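Local coordinates for protein putative polysaccharide binding proteins (DUF1812) (Bacteroides thetaiotaomicron VPI-5482, PDB 3GF8) that is of uncertain function but probably serves as an outer-membrane lipoprotein component in fimbrial assembly, related to the FimB/Mfa2 anchor proteins, at residues E176-L181 and L193-Y198; K118-L123 and N213-M218; D220-L225 and D238-D243; D87-T92 and L106-E111. All blocks are in the same frame, centred on the assembly; numbering follows the deposited sequence.

From the N terminus, contact 4 comes first: strand 89-91 pairs with strand 105-108 and closes a short excursion of the chain. Contact 2 then opens at 118-123 and is not closed until 213-218 arrives some ninety residues later. Within that long span contact 1 forms and closes, joining the end of strand 170-176 to strand 193-195. Contact 3 follows in series, at the hairpin of strands 224-229 and 235-240. Contacts 1 and 3 lie in the same sheet, whereas Leu181 and Gly179 pair with Leu106 and Leu108 to link contact 1 to contact 4's sheet. Glu121 ties contact 2 to Ser88 and Tyr89, and Asn178 holds contact 1 against Thr214 and Arg216.

Contact 1. Residues E176-L181 and L193-Y198; sequences ESNGHL and LSFRPY
Glu176 O receives the amide of Leu193 at 2.8 Å, the shorter bond of an antiparallel hydrogen-bonded pair. The donor stands well above the carbonyl plane, 46° out of it. The return bond, Glu176 N to Leu193 O at 3.1 Å, lies in the plane of its carbonyl. Here strand 170-176 ends beside strand 193-195, and the chain turns away through Ser177 to Gly179. Leu193 CD1 comes up against the bare CA of Gly179 at 4.2 Å, where a beta carbon would collide with it. Beside this pair, Asn178 reaches across to Phe195 and meets the ring obliquely. With chi1 at 57°, its CG sits between the backbone N and the carbonyl carbon, and this brings OD1 to 3.3 Å from Phe195 CE1, the amide and ring planes standing perpendicular. The other arm of the amide, ND2, is held by Arg216 O and Thr214 OG1. The Glu176 carboxylate turns away from Leu193 to a hydrogen bond with Thr223 and a salt bridge with Arg221, and its OE2 also takes the amide of Ser177 at 2.9 Å. Asn178 OD1 is buried without a hydrogen-bonding partner in the model; the two ND2 bonds probably fix how the amide is turned.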
loop_
_atom_site.group_PDB
_atom_site.type_symbol
_atom_site.label_atom_id
_atom_site.label_comp_id
_atom_site.label_asym_id
_atom_site.label_seq_id
_atom_site.Cartn_x
_atom_site.Cartn_y
_atom_site.Cartn_z
ATOM N N GLU A 176 3.635 1.683 -12.489
ATOM C CA GLU A 176 4.236 2.651 -11.605
ATOM C C GLU A 176 5.586 2.123 -11.143
ATOM O O GLU A 176 5.816 0.917 -11.142
ATOM C CB GLU A 176 3.326 2.902 -10.413
ATOM C CG GLU A 176 3.732 4.089 -9.560
ATOM C CD GLU A 176 3.938 5.339 -10.380
ATOM O OE1 GLU A 176 2.944 5.977 -10.766
ATOM O OE2 GLU A 176 5.112 5.652 -10.652
ATOM N N SER A 177 6.474 3.038 -10.766
ATOM C CA SER A 177 7.781 2.702 -10.229
ATOM C C SER A 177 7.775 2.971 -8.714
ATOM O O SER A 177 8.603 3.701 -8.167
ATOM C CB SER A 177 8.857 3.513 -10.952
ATOM O OG SER A 177 8.623 4.884 -10.770
ATOM N N ASN A 178 6.786 2.378 -8.062
ATOM C CA ASN A 178 6.545 2.539 -6.642
ATOM C C ASN A 178 7.017 1.350 -5.828
ATOM O O ASN A 178 6.580 1.187 -4.711
ATOM C CB ASN A 178 5.042 2.809 -6.362
ATOM C CG ASN A 178 4.112 1.725 -6.891
ATOM O OD1 ASN A 178 4.503 0.839 -7.644
ATOM N ND2 ASN A 178 2.848 1.808 -6.498
ATOM N N GLY A 179 7.954 0.565 -6.354
ATOM C CA GLY A 179 8.373 -0.670 -5.693
ATOM C C GLY A 179 9.602 -0.559 -4.801
ATOM O O GLY A 179 10.120 -1.593 -4.349
ATOM N N HIS A 180 10.073 0.658 -4.516
ATOM C CA HIS A 180 11.309 0.827 -3.708
ATOM C C HIS A 180 11.096 1.922 -2.645
ATOM O O HIS A 180 11.028 3.105 -2.966
ATOM C CB HIS A 180 12.494 1.161 -4.624
ATOM C CG HIS A 180 13.841 0.870 -4.042
ATOM N ND1 HIS A 180 15.002 1.364 -4.599
ATOM C CD2 HIS A 180 14.218 0.155 -2.953
ATOM C CE1 HIS A 180 16.036 0.933 -3.896
ATOM N NE2 HIS A 180 15.587 0.214 -2.882
ATOM N N LEU A 181 10.945 1.516 -1.388
ATOM C CA LEU A 181 10.575 2.453 -0.328
ATOM C C LEU A 181 11.761 2.730 0.601
ATOM O O LEU A 181 12.410 1.824 1.069
ATOM C CB LEU A 181 9.380 1.916 0.464
ATOM C CG LEU A 181 8.145 1.611 -0.391
ATOM C CD1 LEU A 181 7.032 1.045 0.438
ATOM C CD2 LEU A 181 7.726 2.878 -1.205
ATOM N N LEU A 193 7.246 -0.796 -12.897
ATOM C CA LEU A 193 6.673 -2.115 -12.822
ATOM C C LEU A 193 5.263 -2.116 -13.451
ATOM O O LEU A 193 4.567 -1.085 -13.447
ATOM C CB LEU A 193 6.611 -2.578 -11.359
ATOM C CG LEU A 193 7.906 -2.585 -10.538
ATOM C CD1 LEU A 193 7.610 -3.047 -9.118
ATOM C CD2 LEU A 193 9.050 -3.417 -11.202
ATOM N N SER A 194 4.901 -3.273 -14.019
ATOM C CA SER A 194 3.575 -3.590 -14.556
ATOM C C SER A 194 2.867 -4.551 -13.597
ATOM O O SER A 194 3.203 -5.730 -13.509
ATOM C CB SER A 194 3.715 -4.229 -15.946
ATOM O OG SER A 194 2.447 -4.522 -16.546
ATOM N N PHE A 195 1.931 -4.022 -12.811
ATOM C CA PHE A 195 1.160 -4.854 -11.904
ATOM C C PHE A 195 -0.010 -5.371 -12.684
ATOM O O PHE A 195 -0.719 -4.581 -13.316
ATOM C CB PHE A 195 0.669 -4.060 -10.695
ATOM C CG PHE A 195 1.781 -3.524 -9.820
ATOM C CD1 PHE A 195 2.418 -2.328 -10.135
ATOM C CD2 PHE A 195 2.189 -4.206 -8.676
ATOM C CE1 PHE A 195 3.429 -1.830 -9.323
ATOM C CE2 PHE A 195 3.202 -3.708 -7.856
ATOM C CZ PHE A 195 3.821 -2.519 -8.185
ATOM N N ARG A 196 -0.219 -6.683 -12.635
ATOM C CA ARG A 196 -1.257 -7.328 -13.424
ATOM C C ARG A 196 -2.122 -8.199 -12.571
ATOM O O ARG A 196 -1.721 -8.530 -11.492
ATOM C CB ARG A 196 -0.600 -8.195 -14.479
ATOM C CG ARG A 196 0.208 -7.349 -15.396
ATOM C CD ARG A 196 0.805 -8.098 -16.545
ATOM N NE ARG A 196 1.607 -7.144 -17.291
ATOM C CZ ARG A 196 2.160 -7.379 -18.469
ATOM N NH1 ARG A 196 1.967 -8.528 -19.061
ATOM N NH2 ARG A 196 2.882 -6.441 -19.078
ATOM N N PRO A 197 -3.302 -8.589 -13.064
ATOM C CA PRO A 197 -4.231 -9.304 -12.183
ATOM C C PRO A 197 -3.670 -10.554 -11.537
ATOM O O PRO A 197 -2.965 -11.319 -12.180
ATOM C CB PRO A 197 -5.389 -9.651 -13.104
ATOM C CG PRO A 197 -5.390 -8.511 -14.113
ATOM C CD PRO A 197 -3.934 -8.227 -14.350
ATOM N N TYR A 198 -3.965 -10.741 -10.259
ATOM C CA TYR A 198 -3.711 -12.012 -9.631
ATOM C C TYR A 198 -4.961 -12.883 -9.639
ATOM O O TYR A 198 -4.880 -14.076 -9.386
ATOM C CB TYR A 198 -3.091 -11.836 -8.229
ATOM C CG TYR A 198 -3.949 -11.080 -7.249
ATOM C CD1 TYR A 198 -5.008 -11.710 -6.620
ATOM C CD2 TYR A 198 -3.714 -9.738 -6.966
ATOM C CE1 TYR A 198 -5.825 -11.032 -5.728
ATOM C CE2 TYR A 198 -4.511 -9.057 -6.077
ATOM C CZ TYR A 198 -5.566 -9.717 -5.445
ATOM O OH TYR A 198 -6.414 -9.067 -4.571
#

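Contact 2. Residues K118-L123 and N213-M218; sequences KRMETL and NTMRLM
The Asn213 amide is held at both ends by the backbone of 118-123. At one edge ND2 donates to Lys118 O at 3.0 Å, that oxygen lying close to the amide plane. At the other, OD1 takes Met120 N at 2.9 Å, in plane and on a lone pair, though the N-H is bent to 138°. OD1 also accepts from a water, at 2.6 Å, that donates to Met120 O as well. The selenium of Met120 (selenomethionine) stands off the amide, almost equally far from its two ends, 3.9 Å from Asn213 ND2. So the last residues of strand 209-214 are joined, by side chain rather than by strand pairing, to the irregular connection between strands 115-116 and 124-133. An alanine at Asn213 is likely to leave Lys118 O and Met120 N without these partners and that connection freer to shift. Beyond the amide, Met120 bends at chi2 (100°) and brings CE to 3.8 Å from Met215 SE, the two chains crossing at about a right angle. Met215 CE reaches on toward Leu123 CD2, while Tyr89 packs on all three side chains.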
loop_
_atom_site.group_PDB
_atom_site.type_symbol
_atom_site.label_atom_id
_atom_site.label_comp_id
_atom_site.label_asym_id
_atom_site.label_seq_id
_atom_site.Cartn_x
_atom_site.Cartn_y
_atom_site.Cartn_z
ATOM N N LYS A 118 1.281 -11.297 -8.471
ATOM C CA LYS A 118 0.919 -12.042 -7.281
ATOM C C LYS A 118 0.175 -11.114 -6.314
ATOM O O LYS A 118 0.326 -9.894 -6.380
ATOM C CB LYS A 118 2.172 -12.607 -6.603
ATOM C CG LYS A 118 2.946 -11.573 -5.804
ATOM C CD LYS A 118 4.251 -12.125 -5.160
ATOM C CE LYS A 118 5.511 -11.719 -5.936
ATOM N NZ LYS A 118 6.817 -12.023 -5.193
ATOM N N ARG A 119 -0.609 -11.675 -5.406
ATOM C CA ARG A 119 -1.145 -10.859 -4.339
ATOM C C ARG A 119 -0.093 -10.769 -3.254
ATOM O O ARG A 119 0.206 -11.753 -2.660
ATOM C CB ARG A 119 -2.462 -11.396 -3.770
ATOM C CG ARG A 119 -2.999 -10.457 -2.667
ATOM C CD ARG A 119 -4.375 -10.830 -2.255
ATOM N NE ARG A 119 -4.385 -12.162 -1.662
ATOM C CZ ARG A 119 -5.475 -12.902 -1.418
ATOM N NH1 ARG A 119 -6.701 -12.465 -1.704
ATOM N NH2 ARG A 119 -5.324 -14.100 -0.872
HETATM N N MSE A 120 0.502 -9.596 -3.024
HETATM C CA MSE A 120 1.500 -9.454 -1.962
HETATM C C MSE A 120 0.877 -9.533 -0.573
HETATM O O MSE A 120 -0.207 -9.013 -0.359
HETATM C CB MSE A 120 2.198 -8.118 -2.039
HETATM C CG MSE A 120 3.256 -8.067 -3.037
HETATM SE SE MSE A 120 2.560 -7.198 -4.565
HETATM C CE MSE A 120 2.908 -5.505 -3.952
ATOM N N GLU A 121 1.586 -10.137 0.373
ATOM C CA GLU A 121 1.234 -9.985 1.789
ATOM C C GLU A 121 1.281 -8.492 2.144
ATOM O O GLU A 121 2.171 -7.716 1.661
ATOM C CB GLU A 121 2.150 -10.826 2.689
ATOM C CG GLU A 121 3.584 -10.313 2.859
ATOM C CD GLU A 121 4.564 -10.723 1.768
ATOM O OE1 GLU A 121 4.152 -11.216 0.711
ATOM O OE2 GLU A 121 5.790 -10.551 1.977
ATOM N N THR A 122 0.284 -8.080 2.916
ATOM C CA THR A 122 0.031 -6.681 3.178
ATOM C C THR A 122 1.179 -6.115 3.986
ATOM O O THR A 122 1.688 -6.766 4.928
ATOM C CB THR A 122 -1.294 -6.476 3.905
ATOM O OG1 THR A 122 -2.337 -6.879 3.024
ATOM C CG2 THR A 122 -1.500 -4.996 4.322
ATOM N N LEU A 123 1.601 -4.928 3.540
ATOM C CA LEU A 123 2.755 -4.250 4.061
ATOM C C LEU A 123 2.348 -2.947 4.773
ATOM O O LEU A 123 1.603 -2.141 4.198
ATOM C CB LEU A 123 3.708 -3.915 2.916
ATOM C CG LEU A 123 5.008 -3.254 3.354
ATOM C CD1 LEU A 123 5.853 -4.270 4.131
ATOM C CD2 LEU A 123 5.741 -2.726 2.126
ATOM N N ASN A 213 -3.194 -5.756 -7.293
ATOM C CA ASN A 213 -2.646 -4.924 -6.217
ATOM C C ASN A 213 -1.384 -4.141 -6.592
ATOM O O ASN A 213 -0.671 -4.493 -7.499
ATOM C CB ASN A 213 -2.465 -5.679 -4.874
ATOM C CG ASN A 213 -1.531 -6.895 -4.929
ATOM O OD1 ASN A 213 -1.342 -7.571 -3.898
ATOM N ND2 ASN A 213 -1.000 -7.216 -6.087
ATOM N N THR A 214 -1.122 -3.057 -5.886
ATOM C CA THR A 214 0.096 -2.329 -6.156
ATOM C C THR A 214 0.683 -1.819 -4.855
ATOM O O THR A 214 0.122 -2.025 -3.785
ATOM C CB THR A 214 -0.144 -1.158 -7.155
ATOM O OG1 THR A 214 1.118 -0.609 -7.546
ATOM C CG2 THR A 214 -1.054 -0.068 -6.526
HETATM N N MSE A 215 1.821 -1.145 -4.958
HETATM C CA MSE A 215 2.448 -0.524 -3.793
HETATM C C MSE A 215 1.771 0.868 -3.629
HETATM O O MSE A 215 0.637 1.024 -4.051
HETATM C CB MSE A 215 3.961 -0.510 -4.015
HETATM C CG MSE A 215 4.533 -1.941 -4.079
HETATM SE SE MSE A 215 4.855 -2.621 -2.318
HETATM C CE MSE A 215 6.417 -1.493 -2.017
ATOM N N ARG A 216 2.445 1.857 -3.043
ATOM C CA ARG A 216 1.797 3.075 -2.570
ATOM C C ARG A 216 1.184 3.854 -3.691
ATOM O O ARG A 216 1.800 3.972 -4.779
ATOM C CB ARG A 216 2.794 3.982 -1.865
ATOM C CG ARG A 216 3.383 3.358 -0.588
ATOM C CD ARG A 216 4.087 4.400 0.240
ATOM N NE ARG A 216 3.117 5.303 0.840
ATOM C CZ ARG A 216 3.362 6.559 1.213
ATOM N NH1 ARG A 216 4.546 7.119 1.020
ATOM N NH2 ARG A 216 2.412 7.275 1.767
ATOM N N LEU A 217 -0.045 4.333 -3.453
ATOM C CA LEU A 217 -0.674 5.321 -4.341
ATOM C C LEU A 217 -0.340 6.721 -3.825
ATOM O O LEU A 217 -0.682 7.065 -2.711
ATOM C CB LEU A 217 -2.191 5.097 -4.442
ATOM C CG LEU A 217 -2.557 3.730 -5.054
ATOM C CD1 LEU A 217 -3.981 3.325 -4.725
ATOM C CD2 LEU A 217 -2.300 3.729 -6.567
HETATM N N MSE A 218 0.365 7.499 -4.646
HETATM C CA MSE A 218 0.883 8.825 -4.283
HETATM C C MSE A 218 0.180 9.955 -5.042
HETATM O O MSE A 218 -0.007 9.909 -6.280
HETATM C CB MSE A 218 2.394 8.901 -4.587
HETATM C CG MSE A 218 3.235 7.839 -3.833
HETATM SE SE MSE A 218 2.969 7.781 -1.924
HETATM C CE MSE A 218 3.750 9.565 -1.529
HETATM O O HOH W 1 -1.539 -6.868 -1.412
#

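Contact 3. Residues D220-L225 and D238-D243; sequences DRKTRL and DINLID
Arg224 crosses Asp238 obliquely, most of its atoms passing near the carboxylate. Its CB passes 3.7 Å from Ile239 O, CG comes near Asp238 OD1, and CD closes to 3.1 Å from that same oxygen. A bend at chi3 (-78°) turns NH1 toward the carboxylate, and NH1 reaches Asp238 OD2 at 2.7 Å. This is a salt bridge met at the guanidinium edge; its hydrogen bond is weak, with an N-H angle of 129°, as is the second one to OD1. Arg235 shares the same carboxylate. Behind this pair, Leu225 and Ile239 form an antiparallel hydrogen-bonded pair, with Leu225 N to Ile239 O and Ile239 N to Leu225 O both 3.0 Å. Leu225 CB packs against Ile239 CD1. Then the ladder gives way to a helix start: Thr223 O takes Leu241 N at 2.8 Å, and Asn240 is the N-cap, its OD1 accepting from Asp243 N. Asn240 ND2 and Arg221 O share a water, while Ile242 CG1 packs 3.3 Å from Arg221 O. The contact thus lies where strand 235-240 passes straight into helix 241-246. Strand 170-176 pairs on the other side of strand 224-229, and Phe154 and Phe156 of strand 139-158 cover Leu225.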
loop_
_atom_site.group_PDB
_atom_site.type_symbol
_atom_site.label_atom_id
_atom_site.label_comp_id
_atom_site.label_asym_id
_atom_site.label_seq_id
_atom_site.Cartn_x
_atom_site.Cartn_y
_atom_site.Cartn_z
ATOM N N ASP A 220 1.221 12.778 -5.839
ATOM C CA ASP A 220 2.067 13.440 -6.797
ATOM C C ASP A 220 2.558 12.491 -7.900
ATOM O O ASP A 220 3.473 12.863 -8.641
ATOM C CB ASP A 220 3.254 14.107 -6.072
ATOM C CG ASP A 220 4.154 13.111 -5.369
ATOM O OD1 ASP A 220 3.730 11.955 -5.083
ATOM O OD2 ASP A 220 5.306 13.497 -5.074
ATOM N N ARG A 221 1.972 11.287 -8.016
ATOM C CA ARG A 221 2.289 10.375 -9.130
ATOM C C ARG A 221 1.185 10.306 -10.167
ATOM O O ARG A 221 0.077 10.783 -9.923
ATOM C CB ARG A 221 2.607 8.975 -8.599
ATOM C CG ARG A 221 3.945 8.925 -7.870
ATOM C CD ARG A 221 5.024 8.498 -8.759
ATOM N NE ARG A 221 6.344 8.616 -8.131
ATOM C CZ ARG A 221 7.363 7.778 -8.325
ATOM N NH1 ARG A 221 7.240 6.682 -9.069
ATOM N NH2 ARG A 221 8.519 8.001 -7.728
ATOM N N LYS A 222 1.484 9.719 -11.329
ATOM C CA LYS A 222 0.503 9.599 -12.403
ATOM C C LYS A 222 0.272 8.148 -12.769
ATOM O O LYS A 222 0.132 7.808 -13.956
ATOM C CB LYS A 222 0.936 10.382 -13.634
ATOM C CG LYS A 222 0.990 11.912 -13.449
ATOM C CD LYS A 222 1.723 12.530 -14.624
ATOM C CE LYS A 222 1.397 14.013 -14.822
ATOM N NZ LYS A 222 2.163 14.866 -13.867
ATOM N N THR A 223 0.172 7.314 -11.733
ATOM C CA THR A 223 -0.018 5.873 -11.852
ATOM C C THR A 223 -1.110 5.541 -12.835
ATOM O O THR A 223 -2.223 6.043 -12.752
ATOM C CB THR A 223 -0.365 5.288 -10.481
ATOM O OG1 THR A 223 0.681 5.647 -9.568
ATOM C CG2 THR A 223 -0.529 3.759 -10.557
ATOM N N ARG A 224 -0.780 4.685 -13.776
ATOM C CA ARG A 224 -1.648 4.421 -14.910
ATOM C C ARG A 224 -2.402 3.125 -14.808
ATOM O O ARG A 224 -1.816 2.134 -14.397
ATOM C CB ARG A 224 -0.796 4.319 -16.185
ATOM C CG ARG A 224 -0.201 5.652 -16.631
ATOM C CD ARG A 224 0.076 5.627 -18.112
ATOM N NE ARG A 224 1.287 4.890 -18.391
ATOM C CZ ARG A 224 1.551 4.205 -19.501
ATOM N NH1 ARG A 224 0.673 4.091 -20.483
ATOM N NH2 ARG A 224 2.728 3.595 -19.608
ATOM N N LEU A 225 -3.670 3.117 -15.260
ATOM C CA LEU A 225 -4.387 1.873 -15.533
ATOM C C LEU A 225 -4.451 1.772 -17.048
ATOM O O LEU A 225 -4.964 2.676 -17.714
ATOM C CB LEU A 225 -5.794 1.868 -14.927
ATOM C CG LEU A 225 -6.732 0.721 -15.350
ATOM C CD1 LEU A 225 -6.199 -0.651 -14.849
ATOM C CD2 LEU A 225 -8.176 0.943 -14.864
ATOM N N ASP A 238 -6.216 4.024 -21.166
ATOM C CA ASP A 238 -4.982 4.446 -20.559
ATOM C C ASP A 238 -5.244 5.688 -19.749
ATOM O O ASP A 238 -5.184 6.775 -20.290
ATOM C CB ASP A 238 -3.915 4.696 -21.625
ATOM C CG ASP A 238 -2.526 4.878 -21.018
ATOM O OD1 ASP A 238 -2.407 5.002 -19.780
ATOM O OD2 ASP A 238 -1.542 4.903 -21.778
ATOM N N ILE A 239 -5.518 5.508 -18.451
ATOM C CA ILE A 239 -5.921 6.619 -17.606
ATOM C C ILE A 239 -4.999 6.791 -16.411
ATOM O O ILE A 239 -4.166 5.918 -16.070
ATOM C CB ILE A 239 -7.435 6.562 -17.208
ATOM C CG1 ILE A 239 -7.816 5.287 -16.436
ATOM C CG2 ILE A 239 -8.292 6.602 -18.465
ATOM C CD1 ILE A 239 -7.649 5.363 -14.955
ATOM N N ASN A 240 -5.110 7.962 -15.803
ATOM C CA ASN A 240 -4.301 8.309 -14.656
ATOM C C ASN A 240 -5.172 7.997 -13.469
ATOM O O ASN A 240 -6.122 8.716 -13.145
ATOM C CB ASN A 240 -3.879 9.777 -14.732
ATOM C CG ASN A 240 -3.132 10.240 -13.507
ATOM O OD1 ASN A 240 -3.169 9.606 -12.460
ATOM N ND2 ASN A 240 -2.458 11.371 -13.629
ATOM N N LEU A 241 -4.882 6.854 -12.861
ATOM C CA LEU A 241 -5.655 6.357 -11.775
ATOM C C LEU A 241 -5.586 7.318 -10.589
ATOM O O LEU A 241 -6.577 7.513 -9.873
ATOM C CB LEU A 241 -5.104 4.980 -11.377
ATOM C CG LEU A 241 -5.861 4.229 -10.295
ATOM C CD1 LEU A 241 -7.270 3.974 -10.761
ATOM C CD2 LEU A 241 -5.128 2.910 -9.923
ATOM N N ILE A 242 -4.414 7.896 -10.340
ATOM C CA ILE A 242 -4.315 8.813 -9.209
ATOM C C ILE A 242 -5.276 9.979 -9.429
ATOM O O ILE A 242 -5.960 10.437 -8.517
ATOM C CB ILE A 242 -2.923 9.406 -9.035
ATOM C CG1 ILE A 242 -1.872 8.302 -8.801
ATOM C CG2 ILE A 242 -2.966 10.462 -7.883
ATOM C CD1 ILE A 242 -2.152 7.333 -7.606
ATOM N N ASP A 243 -5.302 10.469 -10.663
ATOM C CA ASP A 243 -6.172 11.575 -11.011
ATOM C C ASP A 243 -7.662 11.248 -10.910
ATOM O O ASP A 243 -8.464 12.060 -10.460
ATOM C CB ASP A 243 -5.872 12.034 -12.414
ATOM C CG ASP A 243 -5.988 13.463 -12.528
ATOM O OD1 ASP A 243 -5.099 14.124 -11.965
ATOM O OD2 ASP A 243 -6.983 13.927 -13.125
HETATM O O HOH W 2 -1.377 12.533 -11.375
#

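Contact 4. Residues D87-T92 and L106-E111; sequences DSYDIT and LKLKRE
Leu106 is the bump that fits between two residues of the opposite strand: CD2 rests against Tyr89 CD1 at 3.7 Å, and CD1 against Ile91 CG1 at 3.8 Å. Strands 89-91 and 105-108 pair antiparallel within a three-stranded sheet completed by strand 180-182. With CG turned away from its own amide (chi1 -179°), Leu106 reaches both neighbours. Leu108 fills the next hollow, CD1 lying against Tyr89 CE1 and 3.7 Å from Ser88 O. The tyrosine's ring has Ser88 CB over the centre of one face, and its hydroxyl goes to Glu121 O. Asp90 and Lys107 form a hydrogen-bonded antiparallel pair, their side chains on the face away from Tyr89 and Leu106. Just past the strand end, Lys109 stretches beside Asp90, passing 3.4 Å from Asp90 OD2 at CG and 3.1 Å from OD1 at CE, the side chains crossing at about a right angle. Its NZ donates to Asp87 O at 2.7 Å and to a water that in turn donates to Tyr89 O. A leucine replacing Lys109 would probably leave Asp87 O without its bond and take from Asp90 this lysine's positive charge. Lys109 N donates almost straight to Ser88 O, 2.8 Å away, at 173°.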
loop_
_atom_site.group_PDB
_atom_site.type_symbol
_atom_site.label_atom_id
_atom_site.label_comp_id
_atom_site.label_asym_id
_atom_site.label_seq_id
_atom_site.Cartn_x
_atom_site.Cartn_y
_atom_site.Cartn_z
ATOM N N ASP A 87 7.948 -12.801 2.192
ATOM C CA ASP A 87 8.667 -13.181 0.981
ATOM C C ASP A 87 8.601 -12.246 -0.197
ATOM O O ASP A 87 9.415 -12.381 -1.091
ATOM C CB ASP A 87 8.213 -14.538 0.506
ATOM C CG ASP A 87 8.636 -15.627 1.449
ATOM O OD1 ASP A 87 9.717 -15.475 2.068
ATOM O OD2 ASP A 87 7.889 -16.627 1.586
ATOM N N SER A 88 7.667 -11.309 -0.228
ATOM C CA SER A 88 7.565 -10.426 -1.387
ATOM C C SER A 88 8.618 -9.354 -1.430
ATOM O O SER A 88 8.876 -8.780 -2.506
ATOM C CB SER A 88 6.203 -9.766 -1.478
ATOM O OG SER A 88 5.187 -10.745 -1.560
ATOM N N TYR A 89 9.263 -9.102 -0.295
ATOM C CA TYR A 89 10.084 -7.925 -0.174
ATOM C C TYR A 89 11.484 -8.285 0.275
ATOM O O TYR A 89 11.642 -9.172 1.096
ATOM C CB TYR A 89 9.455 -6.998 0.856
ATOM C CG TYR A 89 7.972 -6.854 0.705
ATOM C CD1 TYR A 89 7.450 -6.037 -0.274
ATOM C CD2 TYR A 89 7.086 -7.519 1.536
ATOM C CE1 TYR A 89 6.090 -5.870 -0.442
ATOM C CE2 TYR A 89 5.708 -7.342 1.386
ATOM C CZ TYR A 89 5.218 -6.510 0.389
ATOM O OH TYR A 89 3.846 -6.313 0.166
ATOM N N ASP A 90 12.480 -7.586 -0.277
ATOM C CA ASP A 90 13.829 -7.547 0.306
ATOM C C ASP A 90 14.004 -6.266 1.052
ATOM O O ASP A 90 13.833 -5.186 0.473
ATOM C CB ASP A 90 14.920 -7.620 -0.773
ATOM C CG ASP A 90 14.939 -8.974 -1.481
ATOM O OD1 ASP A 90 14.946 -10.037 -0.798
ATOM O OD2 ASP A 90 14.914 -8.967 -2.723
ATOM N N ILE A 91 14.374 -6.385 2.319
ATOM C CA ILE A 91 14.715 -5.233 3.136
ATOM C C ILE A 91 16.224 -5.316 3.314
ATOM O O ILE A 91 16.743 -6.358 3.681
ATOM C CB ILE A 91 14.009 -5.270 4.508
ATOM C CG1 ILE A 91 12.471 -5.374 4.329
ATOM C CG2 ILE A 91 14.404 -4.035 5.339
ATOM C CD1 ILE A 91 11.657 -5.791 5.641
ATOM N N THR A 92 16.939 -4.238 3.033
ATOM C CA THR A 92 18.398 -4.242 3.181
ATOM C C THR A 92 18.803 -4.677 4.602
ATOM O O THR A 92 18.097 -4.383 5.588
ATOM C CB THR A 92 18.991 -2.859 2.851
ATOM O OG1 THR A 92 18.283 -1.876 3.562
ATOM C CG2 THR A 92 18.830 -2.502 1.355
ATOM N N LEU A 106 13.350 -0.972 1.298
ATOM C CA LEU A 106 12.517 -2.133 1.085
ATOM C C LEU A 106 12.231 -2.131 -0.408
ATOM O O LEU A 106 11.872 -1.100 -0.990
ATOM C CB LEU A 106 11.262 -2.034 1.925
ATOM C CG LEU A 106 10.225 -3.182 1.873
ATOM C CD1 LEU A 106 9.464 -3.314 3.170
ATOM C CD2 LEU A 106 9.263 -2.964 0.760
ATOM N N LYS A 107 12.449 -3.271 -1.045
ATOM C CA LYS A 107 12.199 -3.365 -2.475
ATOM C C LYS A 107 11.277 -4.540 -2.764
ATOM O O LYS A 107 11.509 -5.648 -2.295
ATOM C CB LYS A 107 13.513 -3.463 -3.244
ATOM C CG LYS A 107 13.294 -3.536 -4.727
ATOM C CD LYS A 107 14.570 -3.735 -5.502
ATOM C CE LYS A 107 15.117 -2.403 -6.009
ATOM N NZ LYS A 107 16.409 -2.559 -6.724
ATOM N N LEU A 108 10.186 -4.288 -3.490
ATOM C CA LEU A 108 9.324 -5.379 -3.964
ATOM C C LEU A 108 10.143 -6.226 -4.935
ATOM O O LEU A 108 10.783 -5.684 -5.837
ATOM C CB LEU A 108 8.084 -4.823 -4.681
ATOM C CG LEU A 108 7.083 -5.769 -5.334
ATOM C CD1 LEU A 108 6.433 -6.697 -4.317
ATOM C CD2 LEU A 108 5.990 -4.953 -6.131
ATOM N N LYS A 109 10.163 -7.541 -4.725
ATOM C CA LYS A 109 10.901 -8.437 -5.587
ATOM C C LYS A 109 10.249 -8.495 -6.951
ATOM O O LYS A 109 9.008 -8.527 -7.057
ATOM C CB LYS A 109 10.932 -9.844 -4.976
ATOM C CG LYS A 109 11.771 -9.928 -3.675
ATOM C CD LYS A 109 11.828 -11.379 -3.219
ATOM C CE LYS A 109 12.435 -11.578 -1.866
ATOM N NZ LYS A 109 12.023 -12.906 -1.312
ATOM N N ARG A 110 11.082 -8.492 -7.986
ATOM C CA ARG A 110 10.635 -8.678 -9.370
ATOM C C ARG A 110 11.655 -9.466 -10.197
ATOM O O ARG A 110 12.829 -9.518 -9.888
ATOM C CB ARG A 110 10.301 -7.358 -10.062
ATOM C CG ARG A 110 11.529 -6.532 -10.564
ATOM C CD ARG A 110 12.518 -6.220 -9.431
ATOM N NE ARG A 110 11.937 -5.349 -8.403
ATOM C CZ ARG A 110 12.034 -4.012 -8.391
ATOM N NH1 ARG A 110 12.687 -3.373 -9.357
ATOM N NH2 ARG A 110 11.461 -3.303 -7.411
ATOM N N GLU A 111 11.170 -10.072 -11.253
ATOM C CA GLU A 111 11.982 -10.706 -12.265
ATOM C C GLU A 111 12.376 -9.701 -13.332
ATOM O O GLU A 111 11.868 -8.585 -13.324
ATOM C CB GLU A 111 11.138 -11.745 -12.950
ATOM C CG GLU A 111 10.700 -12.912 -12.091
ATOM C CD GLU A 111 9.954 -13.948 -12.963
ATOM O OE1 GLU A 111 9.371 -13.526 -14.021
ATOM O OE2 GLU A 111 9.971 -15.157 -12.587
HETATM O O HOH W 3 12.287 -11.710 1.606
#